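Local coordinates for protein beta-lactamase (Klebsiella pneumoniae, PDB 6KBY) that probably hydrolyses the beta-lactam ring of antibiotics as a class C serine enzyme, giving resistance, and here holds adenosine monophosphate in its pocket, at residues Pro101-Ser106 with Gln136-Leu141; Phe126-Ile131 with Ser157-Gly162. One frame throughout, in Å; residues are numbered along the deposited sequence.

Contact 1: Pro101-Ser106 with Gln136-Leu141; sequences PELRGS and QLMAYL
L103 and L141 are the nearest backbone pair, with CA atoms 7.3 Å apart, where the short 3-10 segment 101-103 and the turn that starts at L103 face helix 134-143. The gap is filled by side chains. L103 does most of the work from the loop. Its CD2 branch rests 3.9 Å from CB of L141. The same methyl lies 4.1 Å from SD of M138, so one branch touches two residues a helical turn apart. The L103 and M138 chains meet at about a right angle. L141 joins through the base of its side chain.

M138 reaches across from the helix. Its chain bends at chi2 (-62°), and the thioether then runs out past L103 to the carboxylate of E102. There OE2 of E102 lies 3.4 Å from the methyl CE of M138. E102 is bent too, at chi2 (99°), and this carries its carboxylate round to the methionine. The approach is a van der Waals contact between an acid oxygen and a methyl group.

Polar bonds serve the loop itself. A type II turn runs from L103 to S106, with G105 at its third position. The carbonyl O of L103 accepts from both N and OG of S106. The hydroxyl bond is short, 2.6 Å, and lies in the carbonyl plane on a lone pair. S106 OG also accepts a hydrogen bond from F108 N, which ties the turn to the chain that follows. On the far side of the loop, R104 donates hydrogen bonds from NE to S97 O and from NH2 to H98 O, at helix 96-99.

Between the two segments the contact therefore rests on dispersion and shape, with the acidic E102 at its exposed margin and the leucines buried.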
# COMPACT_ATOMS: atom_id res chain seq x y z
N PRO A 101 -6.16 26.44 -0.57
CA PRO A 101 -6.80 27.67 -1.09
C PRO A 101 -6.18 28.22 -2.36
O PRO A 101 -6.88 28.91 -3.12
CB PRO A 101 -6.68 28.65 0.08
CG PRO A 101 -6.48 27.79 1.29
CD PRO A 101 -5.70 26.60 0.82
N GLU A 102 -4.90 27.95 -2.61
CA GLU A 102 -4.28 28.37 -3.87
C GLU A 102 -5.01 27.80 -5.08
O GLU A 102 -4.95 28.40 -6.16
CB GLU A 102 -2.82 27.92 -3.91
CG GLU A 102 -2.00 28.25 -2.69
CD GLU A 102 -1.85 27.07 -1.75
OE1 GLU A 102 -2.83 26.76 -1.02
OE2 GLU A 102 -0.78 26.42 -1.74
N LEU A 103 -5.70 26.68 -4.92
CA LEU A 103 -6.41 26.03 -6.01
C LEU A 103 -7.86 26.48 -6.13
O LEU A 103 -8.58 25.95 -6.99
CB LEU A 103 -6.34 24.50 -5.85
CG LEU A 103 -4.91 23.94 -5.81
CD1 LEU A 103 -4.91 22.41 -5.72
CD2 LEU A 103 -4.13 24.40 -7.03
N ARG A 104 -8.32 27.42 -5.32
CA ARG A 104 -9.69 27.90 -5.45
C ARG A 104 -9.86 28.60 -6.78
O ARG A 104 -9.01 29.39 -7.21
CB ARG A 104 -10.05 28.80 -4.27
CG ARG A 104 -10.23 28.00 -2.99
CD ARG A 104 -10.33 28.87 -1.76
NE ARG A 104 -10.47 28.04 -0.56
CZ ARG A 104 -10.49 28.51 0.68
NH1 ARG A 104 -10.38 29.81 0.90
NH2 ARG A 104 -10.61 27.67 1.71
N GLY A 105 -10.95 28.28 -7.47
CA GLY A 105 -11.18 28.76 -8.81
C GLY A 105 -10.74 27.81 -9.90
O GLY A 105 -11.08 28.04 -11.07
N SER A 106 -10.00 26.75 -9.56
CA SER A 106 -9.50 25.78 -10.52
C SER A 106 -10.45 24.60 -10.61
O SER A 106 -11.51 24.57 -9.98
CB SER A 106 -8.10 25.31 -10.11
OG SER A 106 -8.18 24.37 -9.04
N GLN A 136 6.05 24.99 -9.18
CA GLN A 136 5.71 24.30 -10.42
C GLN A 136 4.52 23.37 -10.22
O GLN A 136 3.68 23.24 -11.12
CB GLN A 136 6.92 23.52 -10.91
CG GLN A 136 8.11 24.41 -11.23
CD GLN A 136 9.41 23.64 -11.31
OE1 GLN A 136 9.55 22.56 -10.73
NE2 GLN A 136 10.38 24.19 -12.03
N LEU A 137 4.44 22.71 -9.07
CA LEU A 137 3.32 21.81 -8.79
C LEU A 137 2.01 22.58 -8.80
O LEU A 137 1.03 22.16 -9.44
CB LEU A 137 3.53 21.13 -7.44
CG LEU A 137 2.36 20.29 -6.92
CD1 LEU A 137 2.15 19.05 -7.79
CD2 LEU A 137 2.58 19.89 -5.46
N MET A 138 1.96 23.70 -8.08
CA MET A 138 0.72 24.47 -8.00
C MET A 138 0.33 25.05 -9.36
O MET A 138 -0.86 25.13 -9.68
CB MET A 138 0.84 25.57 -6.94
CG MET A 138 0.91 25.04 -5.52
SD MET A 138 -0.57 24.13 -5.02
CE MET A 138 -0.06 23.53 -3.41
N ALA A 139 1.32 25.45 -10.17
CA ALA A 139 1.00 25.94 -11.51
C ALA A 139 0.37 24.85 -12.36
O ALA A 139 -0.60 25.10 -13.08
CB ALA A 139 2.26 26.49 -12.18
N TYR A 140 0.89 23.62 -12.26
CA TYR A 140 0.30 22.51 -12.99
C TYR A 140 -1.12 22.23 -12.51
O TYR A 140 -2.04 22.09 -13.32
CB TYR A 140 1.18 21.26 -12.83
CG TYR A 140 0.57 20.02 -13.43
CD1 TYR A 140 0.58 19.82 -14.80
CD2 TYR A 140 -0.03 19.05 -12.64
CE1 TYR A 140 0.02 18.70 -15.37
CE2 TYR A 140 -0.59 17.92 -13.20
CZ TYR A 140 -0.57 17.75 -14.57
OH TYR A 140 -1.13 16.63 -15.14
N LEU A 141 -1.31 22.17 -11.20
CA LEU A 141 -2.62 21.84 -10.65
C LEU A 141 -3.65 22.92 -10.97
O LEU A 141 -4.83 22.60 -11.20
CB LEU A 141 -2.52 21.60 -9.15
CG LEU A 141 -1.68 20.39 -8.73
CD1 LEU A 141 -1.57 20.35 -7.22
CD2 LEU A 141 -2.26 19.09 -9.26

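Contact 2: Phe126-Ile131 with Ser157-Gly162; sequences FMPEDI and SNIGTG. With AMP (adenosine monophosphate), chain B.
F126 meets N158 and the nucleotide together. CD1 of its ring is 3.6 Å from ND2 of N158, at an oblique angle. The same CD1 lies 3.3 Å from AMP N7, and the ribose O4' is in the ring plane at its edge. F126 thus borders the ligand with its rim. N158 flanks the same ligand, its ND2 3.2 Å from AMP C8. That amide is fixed at both ends: OD1 accepts from K74 NZ, and ND2 donates a hydrogen bond to L125 O.

Y156 and N158 fit the Tyr-x-Asn motif of class C beta-lactamases, and S71 and K74 the SxxK motif, so this contact shapes one wall of the active site. S157, between them, is the N-cap of helix 158-171. Its OG accepts from G160 N at 3.0 Å, almost straight at 178°.

M127 follows, with its backbone N 3.6 Å from CG1 of I159. Its chain leaves anti to the backbone N (chi1 -174°), then bends twice, bringing CE to 4.2 Å from CG2 of I159. P128 CD lies 4.0 Å from I159 CD1, at the end of the CG1 arm.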
# COMPACT_ATOMS: atom_id res chain seq x y z
N PHE A 126 1.27 9.43 -13.37
CA PHE A 126 2.59 9.91 -12.97
C PHE A 126 2.67 11.43 -12.94
O PHE A 126 2.20 12.11 -13.85
CB PHE A 126 3.66 9.40 -13.95
CG PHE A 126 3.85 7.91 -13.93
CD1 PHE A 126 4.24 7.27 -12.77
CD2 PHE A 126 3.62 7.15 -15.06
CE1 PHE A 126 4.41 5.89 -12.74
CE2 PHE A 126 3.79 5.78 -15.05
CZ PHE A 126 4.18 5.15 -13.88
N MET A 127 3.31 11.95 -11.89
CA MET A 127 3.66 13.36 -11.84
C MET A 127 4.51 13.71 -13.06
O MET A 127 5.46 12.99 -13.38
CB MET A 127 4.48 13.61 -10.58
CG MET A 127 4.79 15.07 -10.33
SD MET A 127 3.34 15.96 -9.73
CE MET A 127 3.20 15.26 -8.09
N PRO A 128 4.20 14.80 -13.77
CA PRO A 128 5.09 15.25 -14.84
C PRO A 128 6.52 15.38 -14.33
O PRO A 128 6.76 15.94 -13.26
CB PRO A 128 4.49 16.60 -15.25
CG PRO A 128 3.03 16.46 -14.93
CD PRO A 128 2.97 15.61 -13.68
N GLU A 129 7.47 14.86 -15.11
CA GLU A 129 8.85 14.76 -14.63
C GLU A 129 9.48 16.13 -14.38
O GLU A 129 10.40 16.24 -13.56
CB GLU A 129 9.70 13.96 -15.62
CG GLU A 129 9.45 12.46 -15.60
CD GLU A 129 10.38 11.71 -16.53
OE1 GLU A 129 11.39 12.30 -16.97
OE2 GLU A 129 10.11 10.52 -16.80
N ASP A 130 9.01 17.16 -15.07
CA ASP A 130 9.60 18.48 -14.94
C ASP A 130 9.16 19.23 -13.69
O ASP A 130 9.69 20.31 -13.41
CB ASP A 130 9.30 19.33 -16.18
CG ASP A 130 7.81 19.51 -16.39
OD1 ASP A 130 7.13 18.51 -16.68
OD2 ASP A 130 7.33 20.66 -16.28
N ILE A 131 8.21 18.69 -12.93
CA ILE A 131 7.74 19.35 -11.71
C ILE A 131 8.70 19.01 -10.58
O ILE A 131 8.78 17.86 -10.13
CB ILE A 131 6.30 18.94 -11.36
CG1 ILE A 131 5.36 19.42 -12.47
CG2 ILE A 131 5.90 19.53 -10.02
CD1 ILE A 131 3.92 19.01 -12.25
N SER A 157 -3.61 6.88 -9.50
CA SER A 157 -2.84 8.12 -9.62
C SER A 157 -1.88 8.33 -8.47
O SER A 157 -2.31 8.44 -7.31
CB SER A 157 -3.77 9.33 -9.74
OG SER A 157 -3.02 10.53 -9.82
N ASN A 158 -0.59 8.48 -8.79
CA ASN A 158 0.36 8.94 -7.79
C ASN A 158 0.10 10.38 -7.39
O ASN A 158 0.32 10.76 -6.23
CB ASN A 158 1.78 8.78 -8.31
CG ASN A 158 2.14 7.33 -8.50
OD1 ASN A 158 2.21 6.58 -7.54
ND2 ASN A 158 2.26 6.90 -9.76
N ILE A 159 -0.36 11.21 -8.33
CA ILE A 159 -0.58 12.62 -8.04
C ILE A 159 -1.73 12.79 -7.05
O ILE A 159 -1.62 13.51 -6.06
CB ILE A 159 -0.84 13.43 -9.32
CG1 ILE A 159 0.19 13.13 -10.41
CG2 ILE A 159 -0.88 14.92 -9.00
CD1 ILE A 159 -0.09 13.86 -11.73
N GLY A 160 -2.86 12.14 -7.34
CA GLY A 160 -3.99 12.23 -6.42
C GLY A 160 -3.64 11.74 -5.03
O GLY A 160 -4.02 12.37 -4.03
N THR A 161 -2.88 10.65 -4.93
CA THR A 161 -2.44 10.17 -3.63
C THR A 161 -1.57 11.20 -2.94
O THR A 161 -1.66 11.39 -1.72
CB THR A 161 -1.67 8.85 -3.77
OG1 THR A 161 -2.41 7.93 -4.56
CG2 THR A 161 -1.41 8.25 -2.40
N GLY A 162 -0.71 11.87 -3.71
CA GLY A 162 0.08 12.95 -3.15
C GLY A 162 -0.78 14.02 -2.52
O GLY A 162 -0.50 14.47 -1.40
P AMP B . 2.74 1.66 -7.07
O1P AMP B . 3.85 0.78 -6.58
O2P AMP B . 1.61 1.03 -7.83
O5' AMP B . 3.34 2.88 -7.90
C5' AMP B . 4.43 3.62 -7.38
C4' AMP B . 5.70 3.36 -8.15
O4' AMP B . 5.60 3.92 -9.48
C3' AMP B . 6.96 4.00 -7.57
O3' AMP B . 7.53 3.24 -6.52
C2' AMP B . 7.85 4.16 -8.79
O2' AMP B . 8.45 2.92 -9.14
C1' AMP B . 6.82 4.51 -9.86
N9 AMP B . 6.62 5.97 -9.95
C8 AMP B . 5.49 6.63 -9.60
N7 AMP B . 5.62 7.97 -9.81
C5 AMP B . 6.86 8.17 -10.30
C6 AMP B . 7.65 9.35 -10.74
N6 AMP B . 7.12 10.59 -10.69
N1 AMP B . 8.90 9.13 -11.20
C2 AMP B . 9.44 7.89 -11.25
N3 AMP B . 8.78 6.78 -10.87
C4 AMP B . 7.51 6.85 -10.40

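Overall arrangement
Helix 134-143 links the two contacts. Contact 1 uses it directly. In contact 2, M127, P128 and I131 touch the same helix through L137 and Y140. I131 CG2 lies 3.6 Å from L137 N. The segments alternate along the chain, and the two centres are about 14 Å apart. Contact 1 lies farther out, about 27 Å from the chain centre, and is partly buried. Contact 2 is about 17 Å from it and is buried. Both join loop to helix by apolar packing. Contact 1 ends in a surface carboxylate, away from the annotated sites. Contact 2 ends in a polar amide hydrogen-bonded to K74 beside the nucleotide.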